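Local coordinates for WbbM protein (Klebsiella pneumoniae, PDB 6U4B) that probably transfers sugars in O-antigen polymerisation, as a bifunctional, magnesium-binding glycosyltransferase that assembles as a trimer, at residues E111-S116 / E279-F284; L107-K112 / F136-E141; L427-K432 / I476-V481; L423-V428 / Y515-F520. All coordinates share one frame; numbering follows the deposited sequence.

Contact 1: residues E111-S116 / E279-F284; sequences EKQTFS and ELQRTF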
# COMPACT_ATOMS: atom_id res chain seq x y z
N GLU A 111 18.74 -61.91 15.13
CA GLU A 111 18.53 -63.34 15.35
C GLU A 111 17.89 -63.60 16.71
O GLU A 111 17.03 -64.47 16.84
CB GLU A 111 19.86 -64.08 15.24
CG GLU A 111 20.42 -64.13 13.82
CD GLU A 111 19.65 -65.09 12.94
OE1 GLU A 111 20.02 -66.28 12.88
OE2 GLU A 111 18.67 -64.65 12.30
N LYS A 112 18.31 -62.86 17.73
CA LYS A 112 17.70 -63.00 19.05
C LYS A 112 16.30 -62.40 19.03
O LYS A 112 16.14 -61.17 18.97
CB LYS A 112 18.56 -62.33 20.12
CG LYS A 112 17.86 -62.24 21.47
CD LYS A 112 18.80 -61.82 22.58
CE LYS A 112 18.05 -61.76 23.91
NZ LYS A 112 18.96 -61.66 25.07
N GLN A 113 15.28 -63.26 19.06
CA GLN A 113 13.90 -62.84 19.24
C GLN A 113 13.41 -63.11 20.65
O GLN A 113 12.20 -63.26 20.88
CB GLN A 113 13.00 -63.53 18.21
CG GLN A 113 13.33 -63.16 16.77
CD GLN A 113 12.90 -61.74 16.43
OE1 GLN A 113 11.94 -61.22 17.00
NE2 GLN A 113 13.61 -61.11 15.50
N THR A 114 14.33 -63.16 21.61
CA THR A 114 14.05 -63.58 22.98
C THR A 114 14.29 -62.45 23.98
O THR A 114 14.58 -62.70 25.15
CB THR A 114 14.91 -64.80 23.35
OG1 THR A 114 15.22 -65.54 22.16
CG2 THR A 114 14.16 -65.70 24.32
N PHE A 115 14.18 -61.20 23.53
CA PHE A 115 14.36 -60.07 24.44
C PHE A 115 13.18 -59.97 25.40
O PHE A 115 12.05 -60.34 25.08
CB PHE A 115 14.51 -58.77 23.66
CG PHE A 115 15.84 -58.63 22.96
CD1 PHE A 115 16.96 -58.20 23.66
CD2 PHE A 115 15.96 -58.90 21.61
CE1 PHE A 115 18.18 -58.07 23.03
CE2 PHE A 115 17.18 -58.77 20.97
CZ PHE A 115 18.29 -58.36 21.69
N SER A 116 13.47 -59.46 26.60
CA SER A 116 12.44 -59.28 27.62
C SER A 116 11.33 -58.38 27.10
O SER A 116 11.57 -57.23 26.72
CB SER A 116 13.06 -58.68 28.88
OG SER A 116 14.38 -59.16 29.08
N GLU A 279 7.28 -63.52 12.16
CA GLU A 279 6.85 -62.61 13.20
C GLU A 279 8.05 -62.14 14.02
O GLU A 279 8.86 -62.96 14.47
CB GLU A 279 5.82 -63.27 14.11
CG GLU A 279 4.47 -63.51 13.44
CD GLU A 279 3.49 -64.24 14.33
OE1 GLU A 279 2.42 -64.64 13.82
OE2 GLU A 279 3.77 -64.41 15.53
N LEU A 280 8.16 -60.83 14.20
CA LEU A 280 9.28 -60.22 14.90
C LEU A 280 8.78 -59.53 16.16
O LEU A 280 7.60 -59.20 16.29
CB LEU A 280 10.00 -59.21 14.00
CG LEU A 280 10.45 -59.70 12.63
CD1 LEU A 280 10.88 -58.53 11.76
CD2 LEU A 280 11.57 -60.72 12.75
N GLN A 281 9.70 -59.31 17.10
CA GLN A 281 9.37 -58.56 18.30
C GLN A 281 9.19 -57.08 17.98
O GLN A 281 9.75 -56.56 17.02
CB GLN A 281 10.46 -58.74 19.37
CG GLN A 281 10.65 -60.16 19.88
CD GLN A 281 11.63 -60.23 21.04
OE1 GLN A 281 12.84 -60.15 20.85
NE2 GLN A 281 11.10 -60.37 22.25
N ARG A 282 8.40 -56.40 18.81
CA ARG A 282 8.20 -54.96 18.72
C ARG A 282 9.08 -54.25 19.73
O ARG A 282 9.31 -54.75 20.83
CB ARG A 282 6.74 -54.58 18.98
CG ARG A 282 5.74 -55.22 18.04
CD ARG A 282 4.33 -54.69 18.27
NE ARG A 282 3.67 -55.28 19.44
CZ ARG A 282 2.95 -56.40 19.40
NH1 ARG A 282 2.79 -57.06 18.26
NH2 ARG A 282 2.39 -56.86 20.51
N THR A 283 9.57 -53.08 19.35
CA THR A 283 10.35 -52.24 20.25
C THR A 283 9.60 -50.96 20.58
O THR A 283 8.69 -50.54 19.86
CB THR A 283 11.72 -51.89 19.66
OG1 THR A 283 11.58 -50.84 18.69
CG2 THR A 283 12.36 -53.11 18.99
N PHE A 284 9.99 -50.34 21.70
CA PHE A 284 9.48 -49.03 22.07
C PHE A 284 10.61 -48.21 22.66
O PHE A 284 11.39 -48.70 23.48
CB PHE A 284 8.32 -49.12 23.07
CG PHE A 284 7.85 -47.77 23.56
CD1 PHE A 284 8.11 -47.36 24.86
CD2 PHE A 284 7.18 -46.90 22.71
CE1 PHE A 284 7.69 -46.12 25.30
CE2 PHE A 284 6.76 -45.66 23.15
CZ PHE A 284 7.01 -45.27 24.45
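The side chain of Q281 reaches from its strand into the loop at Q113 and F115, and nearly every atom along it has a neighbour there. Its CB passes the amide of Q113, and its CG lies 3.3 Å from Q113 OE1. Q281 N donates to Q113 OE1 at 2.9 Å, the donor lying in the plane of the Q113 side-chain carbonyl. The two glutamine side chains thus run alongside one another, pointing opposite ways, with their amide planes 67° apart. Beyond CG the Q281 chain is extended (chi2 -173°), which carries CD over the backbone carbonyl of Q113, with CD 3.1 Å from Q113 O. At the tip the amide closes on a single residue: Q281 OE1 accepts from F115 N at 3.2 Å, while Q281 NE2 donates to F115 O at 3.0 Å. The side-chain amide therefore pairs with a loop backbone much as a neighbouring strand would. Q281 lies along strand 277-285, which runs parallel to strands 122-125 and 152-159 in the sheet of the DUF4422 region, and the loop it grips joins strands 97-102 and 122-125. Each end of the amide has a second partner, N108 ND2 for the oxygen and E117 OE1 for the nitrogen. Q281 OE1 also sits in the plane of the F115 ring, at its edge, 3.4 Å from F115 CD2, while the aliphatic CD of K112 lies over one face of that ring. Q113 NE2, which donates to N108 O and S110 O, rests 3.4 Å from L280 CD2.

Contact 2: residues L107-K112 / F136-E141; sequences LNFSEK and FGLNEE
The amide of N108 stands steeply against the ring of F136, their planes 69° apart, with N108 CG 3.9 Å from F136 CD1. With CG anti to the backbone N (chi1 176°), the amide swings out between this ring and its own loop, where its two ends hold the chain in shape. N108 OD1 takes two donors from S110: the hydroxyl OG at 2.8 Å, in the carbonyl plane and on a lone pair, and the backbone N at 2.9 Å from above that plane, the bond that defines an Asx turn. At the other end, N108 ND2 gives a hydrogen bond to K112 O at 2.9 Å and has Q281 as its second partner. The L138 side chain runs roughly perpendicular to that of F109. Here the methyl CD2 of L138 comes in at the ring edge, in its plane, 3.5 Å from F109 CE1. A hydrogen bond joins the backbones between these two pairs, F109 N to F136 O at 3.1 Å, while F109 CB packs against G137 O. G137, with positive phi, is the C-prime residue of a Schellman motif, and N139 then caps the start of the next helix. The contact thus fits the loop onto the joint between helices 130-135 and 140-146. Around it, F109 and L138 share M101 of strand 97-102, and the F136 ring reaches strands 122-125 and 277-285.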
# COMPACT_ATOMS: atom_id res chain seq x y z
N LEU A 107 10.74 -52.74 14.47
CA LEU A 107 10.76 -54.19 14.47
C LEU A 107 12.17 -54.68 14.79
O LEU A 107 13.16 -54.07 14.38
CB LEU A 107 10.32 -54.75 13.12
CG LEU A 107 8.88 -54.46 12.67
CD1 LEU A 107 8.73 -54.78 11.19
CD2 LEU A 107 7.89 -55.25 13.50
N ASN A 108 12.24 -55.79 15.52
CA ASN A 108 13.51 -56.43 15.84
C ASN A 108 13.84 -57.41 14.72
O ASN A 108 13.18 -58.45 14.58
CB ASN A 108 13.41 -57.14 17.20
CG ASN A 108 14.67 -57.92 17.55
OD1 ASN A 108 15.69 -57.82 16.88
ND2 ASN A 108 14.59 -58.69 18.62
N PHE A 109 14.86 -57.08 13.93
CA PHE A 109 15.29 -57.92 12.82
C PHE A 109 16.43 -58.86 13.20
O PHE A 109 16.89 -59.62 12.34
CB PHE A 109 15.72 -57.05 11.64
CG PHE A 109 14.65 -56.12 11.15
CD1 PHE A 109 14.59 -54.81 11.60
CD2 PHE A 109 13.70 -56.55 10.24
CE1 PHE A 109 13.61 -53.95 11.15
CE2 PHE A 109 12.72 -55.69 9.78
CZ PHE A 109 12.67 -54.39 10.24
N SER A 110 16.90 -58.83 14.44
CA SER A 110 18.07 -59.61 14.82
C SER A 110 17.71 -61.06 15.08
O SER A 110 16.54 -61.43 15.23
CB SER A 110 18.74 -59.01 16.06
OG SER A 110 18.04 -59.38 17.24
N GLU A 111 18.74 -61.91 15.13
CA GLU A 111 18.53 -63.34 15.35
C GLU A 111 17.89 -63.60 16.71
O GLU A 111 17.03 -64.47 16.84
CB GLU A 111 19.86 -64.08 15.24
CG GLU A 111 20.42 -64.13 13.82
CD GLU A 111 19.65 -65.09 12.94
OE1 GLU A 111 20.02 -66.28 12.88
OE2 GLU A 111 18.67 -64.65 12.30
N LYS A 112 18.31 -62.86 17.73
CA LYS A 112 17.70 -63.00 19.05
C LYS A 112 16.30 -62.40 19.03
O LYS A 112 16.14 -61.17 18.97
CB LYS A 112 18.56 -62.33 20.12
CG LYS A 112 17.86 -62.24 21.47
CD LYS A 112 18.80 -61.82 22.58
CE LYS A 112 18.05 -61.76 23.91
NZ LYS A 112 18.96 -61.66 25.07
N PHE A 136 18.85 -54.59 18.13
CA PHE A 136 17.61 -54.87 17.43
C PHE A 136 17.81 -54.98 15.92
O PHE A 136 16.83 -55.01 15.18
CB PHE A 136 16.57 -53.79 17.77
CG PHE A 136 16.18 -53.79 19.22
CD1 PHE A 136 15.89 -54.98 19.87
CD2 PHE A 136 16.14 -52.61 19.94
CE1 PHE A 136 15.55 -54.99 21.21
CE2 PHE A 136 15.79 -52.61 21.28
CZ PHE A 136 15.50 -53.81 21.92
N GLY A 137 19.06 -55.04 15.47
CA GLY A 137 19.36 -55.34 14.08
C GLY A 137 18.82 -54.33 13.09
O GLY A 137 18.39 -54.72 12.00
N LEU A 138 18.84 -53.05 13.45
CA LEU A 138 18.32 -52.00 12.58
C LEU A 138 19.43 -51.44 11.68
O LEU A 138 19.81 -50.27 11.74
CB LEU A 138 17.67 -50.90 13.41
CG LEU A 138 16.37 -51.33 14.11
CD1 LEU A 138 16.00 -50.34 15.19
CD2 LEU A 138 15.24 -51.47 13.09
N ASN A 139 19.97 -52.33 10.85
CA ASN A 139 21.00 -51.98 9.88
C ASN A 139 20.79 -52.82 8.64
O ASN A 139 20.03 -53.79 8.63
CB ASN A 139 22.40 -52.18 10.46
CG ASN A 139 22.57 -53.52 11.14
OD1 ASN A 139 22.76 -54.54 10.47
ND2 ASN A 139 22.50 -53.53 12.46
N GLU A 140 21.49 -52.44 7.56
CA GLU A 140 21.28 -53.10 6.27
C GLU A 140 21.60 -54.59 6.34
O GLU A 140 20.83 -55.41 5.82
CB GLU A 140 22.13 -52.42 5.20
CG GLU A 140 22.30 -53.25 3.94
CD GLU A 140 22.07 -52.45 2.67
OE1 GLU A 140 21.53 -53.03 1.70
OE2 GLU A 140 22.43 -51.26 2.64
N GLU A 141 22.71 -54.96 6.97
CA GLU A 141 23.13 -56.36 6.97
C GLU A 141 22.13 -57.24 7.70
O GLU A 141 21.74 -58.30 7.20
CB GLU A 141 24.52 -56.50 7.58
CG GLU A 141 25.65 -56.00 6.71
CD GLU A 141 26.87 -56.90 6.79
OE1 GLU A 141 26.84 -58.00 6.20
OE2 GLU A 141 27.85 -56.52 7.47

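Contact 3: residues L427-K432 / I476-V481; sequences LVAAVK and IIVFNV
A429 and V478 form an antiparallel hydrogen-bonded pair: A429 N donates to V478 O at 3.0 Å, and V478 N returns to A429 O at 2.9 Å. Farther along, where the strand gives way to helix 481-487, N480 N binds L427 O at 2.9 Å. At the other end the strands diverge, and a water bridges the backbones, accepting from V431 N at 2.9 Å and donating to I476 O at 2.8 Å. The I476 side chain lies about 9 Å from the bound magnesium. The polar end of N480 turns to other partners, ND2 to N426 O and OD1 to Q483 N as the N-cap of its helix. The non-hydrogen-bonded pair V428 and F479 leaves the V428 CA to make a CA-H...O contact with V478 O. On the F479 face of the sheet, V428 CG1 packs diagonally on I477 CG2 at 3.6 Å. On the opposite face, A429 CB meets V478 CB at 3.9 Å. The backbone groups named here are thus paired strand to strand or through the water, among mostly apolar side chains, consistent with an interior position in the sheet of a family 8 GT-A fold, where backbone bonds meet the polar demand.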
# COMPACT_ATOMS: atom_id res chain seq x y z
N LEU A 427 35.19 -17.89 14.45
CA LEU A 427 33.97 -18.65 14.64
C LEU A 427 32.73 -17.83 14.31
O LEU A 427 31.73 -18.40 13.83
CB LEU A 427 33.90 -19.17 16.08
CG LEU A 427 35.04 -20.11 16.45
CD1 LEU A 427 34.88 -20.62 17.87
CD2 LEU A 427 35.13 -21.27 15.46
N VAL A 428 32.76 -16.52 14.54
CA VAL A 428 31.61 -15.65 14.29
C VAL A 428 32.08 -14.29 13.81
O VAL A 428 33.25 -13.91 13.96
CB VAL A 428 30.72 -15.46 15.54
CG1 VAL A 428 30.01 -16.75 15.91
CG2 VAL A 428 31.55 -14.94 16.71
N ALA A 429 31.14 -13.56 13.22
CA ALA A 429 31.27 -12.13 12.97
C ALA A 429 30.11 -11.43 13.68
O ALA A 429 28.97 -11.89 13.58
CB ALA A 429 31.27 -11.81 11.48
N ALA A 430 30.41 -10.35 14.39
CA ALA A 430 29.40 -9.68 15.20
C ALA A 430 29.83 -8.24 15.44
O ALA A 430 30.96 -7.85 15.14
CB ALA A 430 29.17 -10.42 16.52
N VAL A 431 28.91 -7.46 16.00
CA VAL A 431 29.14 -6.05 16.28
C VAL A 431 29.56 -5.90 17.73
O VAL A 431 28.94 -6.49 18.63
CB VAL A 431 27.88 -5.21 15.98
CG1 VAL A 431 28.16 -3.74 16.24
CG2 VAL A 431 27.44 -5.44 14.54
N LYS A 432 30.60 -5.11 17.96
CA LYS A 432 31.05 -4.81 19.32
C LYS A 432 29.93 -4.17 20.12
O LYS A 432 29.24 -3.26 19.65
CB LYS A 432 32.27 -3.88 19.26
CG LYS A 432 32.91 -3.59 20.60
CD LYS A 432 33.80 -2.35 20.49
CE LYS A 432 34.57 -2.09 21.77
NZ LYS A 432 33.70 -2.16 22.98
N ILE A 476 22.99 -9.71 16.13
CA ILE A 476 23.23 -10.12 14.75
C ILE A 476 24.58 -10.82 14.70
O ILE A 476 25.60 -10.27 15.14
CB ILE A 476 23.14 -8.93 13.77
CG1 ILE A 476 23.13 -9.40 12.32
CG2 ILE A 476 24.24 -7.90 14.01
CD1 ILE A 476 22.70 -8.32 11.34
N ILE A 477 24.60 -12.07 14.23
CA ILE A 477 25.79 -12.90 14.27
C ILE A 477 25.89 -13.68 12.96
O ILE A 477 24.93 -14.35 12.56
CB ILE A 477 25.77 -13.89 15.45
CG1 ILE A 477 25.53 -13.17 16.78
CG2 ILE A 477 27.07 -14.67 15.51
CD1 ILE A 477 25.32 -14.11 17.95
N VAL A 478 27.05 -13.61 12.32
CA VAL A 478 27.36 -14.49 11.20
C VAL A 478 28.07 -15.71 11.77
O VAL A 478 29.21 -15.62 12.22
CB VAL A 478 28.22 -13.79 10.14
CG1 VAL A 478 28.46 -14.73 8.97
CG2 VAL A 478 27.56 -12.50 9.68
N PHE A 479 27.39 -16.85 11.75
CA PHE A 479 27.98 -18.09 12.24
C PHE A 479 28.85 -18.72 11.16
O PHE A 479 28.40 -18.94 10.04
CB PHE A 479 26.88 -19.07 12.66
CG PHE A 479 26.26 -18.75 13.99
CD1 PHE A 479 25.35 -17.72 14.12
CD2 PHE A 479 26.58 -19.50 15.11
CE1 PHE A 479 24.78 -17.43 15.35
CE2 PHE A 479 26.01 -19.22 16.34
CZ PHE A 479 25.11 -18.18 16.46
N ASN A 480 30.11 -18.99 11.51
CA ASN A 480 30.98 -19.80 10.66
C ASN A 480 30.73 -21.26 11.03
O ASN A 480 31.50 -21.91 11.75
CB ASN A 480 32.44 -19.41 10.85
CG ASN A 480 33.36 -20.10 9.86
OD1 ASN A 480 32.97 -21.05 9.18
ND2 ASN A 480 34.60 -19.63 9.77
N VAL A 481 29.61 -21.79 10.52
CA VAL A 481 29.16 -23.12 10.91
C VAL A 481 30.19 -24.17 10.52
O VAL A 481 30.49 -25.09 11.30
CB VAL A 481 27.78 -23.43 10.30
CG1 VAL A 481 27.34 -24.83 10.66
CG2 VAL A 481 26.76 -22.40 10.77
O HOH W 1 26.14 -8.02 16.65

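Contact 4: residues L423-V428 / Y515-F520; sequences LGNNLV and YSRVTF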
# COMPACT_ATOMS: atom_id res chain seq x y z
N LEU A 423 35.95 -14.12 6.90
CA LEU A 423 35.93 -14.62 8.27
C LEU A 423 37.18 -15.40 8.66
O LEU A 423 37.45 -15.51 9.86
CB LEU A 423 34.70 -15.53 8.49
CG LEU A 423 33.55 -14.95 9.32
CD1 LEU A 423 33.12 -13.60 8.77
CD2 LEU A 423 32.38 -15.92 9.33
N GLY A 424 37.94 -15.93 7.71
CA GLY A 424 39.06 -16.78 8.08
C GLY A 424 38.57 -18.01 8.81
O GLY A 424 37.55 -18.61 8.45
N ASN A 425 39.29 -18.38 9.87
CA ASN A 425 38.83 -19.44 10.76
C ASN A 425 38.22 -18.88 12.04
O ASN A 425 38.09 -19.62 13.03
CB ASN A 425 39.97 -20.41 11.09
CG ASN A 425 41.20 -19.71 11.66
OD1 ASN A 425 41.13 -18.57 12.10
ND2 ASN A 425 42.32 -20.42 11.65
N ASN A 426 37.84 -17.61 12.05
CA ASN A 426 37.07 -17.08 13.16
C ASN A 426 35.72 -17.79 13.24
O ASN A 426 35.18 -18.25 12.23
CB ASN A 426 36.86 -15.57 13.01
CG ASN A 426 38.07 -14.77 13.44
OD1 ASN A 426 38.96 -15.28 14.12
ND2 ASN A 426 38.12 -13.50 13.04
N LEU A 427 35.19 -17.89 14.45
CA LEU A 427 33.97 -18.65 14.64
C LEU A 427 32.73 -17.83 14.31
O LEU A 427 31.73 -18.40 13.83
CB LEU A 427 33.90 -19.17 16.08
CG LEU A 427 35.04 -20.11 16.45
CD1 LEU A 427 34.88 -20.62 17.87
CD2 LEU A 427 35.13 -21.27 15.46
N VAL A 428 32.76 -16.52 14.54
CA VAL A 428 31.61 -15.65 14.29
C VAL A 428 32.08 -14.29 13.81
O VAL A 428 33.25 -13.91 13.96
CB VAL A 428 30.72 -15.46 15.54
CG1 VAL A 428 30.01 -16.75 15.91
CG2 VAL A 428 31.55 -14.94 16.71
N TYR A 515 35.67 -16.18 22.27
CA TYR A 515 36.64 -15.12 22.54
C TYR A 515 37.89 -15.29 21.68
O TYR A 515 38.41 -16.40 21.53
CB TYR A 515 37.03 -15.12 24.02
CG TYR A 515 37.99 -13.99 24.36
CD1 TYR A 515 37.58 -12.67 24.27
CD2 TYR A 515 39.30 -14.25 24.75
CE1 TYR A 515 38.44 -11.63 24.57
CE2 TYR A 515 40.17 -13.22 25.04
CZ TYR A 515 39.73 -11.91 24.95
OH TYR A 515 40.58 -10.87 25.24
N SER A 516 38.36 -14.18 21.12
CA SER A 516 39.50 -14.10 20.21
C SER A 516 39.25 -14.84 18.90
O SER A 516 40.19 -15.05 18.13
CB SER A 516 40.80 -14.59 20.86
OG SER A 516 40.78 -16.00 21.04
N ARG A 517 38.01 -15.23 18.62
CA ARG A 517 37.62 -15.86 17.37
C ARG A 517 36.47 -15.09 16.73
O ARG A 517 35.56 -15.68 16.14
CB ARG A 517 37.24 -17.33 17.57
CG ARG A 517 38.22 -18.14 18.42
CD ARG A 517 39.51 -18.45 17.68
NE ARG A 517 39.27 -19.16 16.42
CZ ARG A 517 38.99 -20.46 16.33
NH1 ARG A 517 38.89 -21.20 17.42
NH2 ARG A 517 38.80 -21.01 15.14
N VAL A 518 36.49 -13.77 16.85
CA VAL A 518 35.38 -12.92 16.44
C VAL A 518 35.89 -11.90 15.43
O VAL A 518 36.83 -11.15 15.71
CB VAL A 518 34.72 -12.22 17.64
CG1 VAL A 518 33.65 -11.25 17.17
CG2 VAL A 518 34.13 -13.24 18.59
N THR A 519 35.26 -11.87 14.26
CA THR A 519 35.40 -10.76 13.32
C THR A 519 34.41 -9.67 13.72
O THR A 519 33.24 -9.95 13.95
CB THR A 519 35.14 -11.21 11.88
OG1 THR A 519 36.21 -12.07 11.46
CG2 THR A 519 35.06 -10.02 10.95
N PHE A 520 34.89 -8.43 13.81
CA PHE A 520 34.06 -7.34 14.30
C PHE A 520 33.41 -6.61 13.13
O PHE A 520 34.11 -6.10 12.25
CB PHE A 520 34.88 -6.39 15.18
CG PHE A 520 35.34 -7.03 16.46
CD1 PHE A 520 34.44 -7.28 17.48
CD2 PHE A 520 36.66 -7.39 16.63
CE1 PHE A 520 34.85 -7.87 18.66
CE2 PHE A 520 37.08 -7.98 17.81
CZ PHE A 520 36.17 -8.22 18.83
O HOH W 2 40.28 -17.69 14.58
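Bends at chi2 (-73°) and chi3 (-57°) fold the side chain of R517 back across L427 and bring its guanidinium to the carbonyl of N425. R517 NH2 donates to N425 O at 2.6 Å, a short bond with the acceptor somewhat out of the guanidinium plane, and the same nitrogen forms a salt bridge with E487 on helix 481-487. One face of the group is taken by L427, whose CG stands 3.9 Å above the plane, over its centre, with the methyl CD2 closing on NH2. A water links three more polar atoms: it accepts from R517 NE at 2.6 Å and donates to the side-chain oxygens of both N425 and N426. The backbones, meanwhile, begin a parallel strand pairing. R517 O accepts from L427 N at 2.8 Å and, weakly, from V428 N, and T519 N donates to V428 O at 2.9 Å. V428 is thereby bridged to V518, and their CG2 methyls meet at 3.6 Å. This is where strands 428-432 and 518-521 start side by side in the glycosyltransferase family 8 sheet, just after a type II' turn from L423 to N426 has reversed the chain, with N426 N bonded to L423 O. N426 ties that turn to the second strand: its ND2 reaches T519 OG1 at 2.9 Å along a nearly straight N-H (168°), with the hydroxyl oxygen lying exactly in the amide plane. N426 CB rests against R517 O, 3.4 Å away.

In the fold
From the N terminus, the loop after strand 97-102 opens contacts 2 and 1 in turn, sharing E111 and K112. Contact 2 closes first, on the joint between helices 130-135 and 140-146; contact 1 closes far later, on strand 277-285, so the two cross, and their centres lie 9 Å apart. Both belong to the DUF4422 sheet and its surroundings. Farther along, contact 4 opens, then contact 3, in the family 8 region, and they share L427 and V428. The span of contact 3 falls within that of contact 4, and strand 428-432 is gripped on its two sides, by 477-479 and 518-521. The nearest atoms of contacts 2 and 3 are about 27 Å apart.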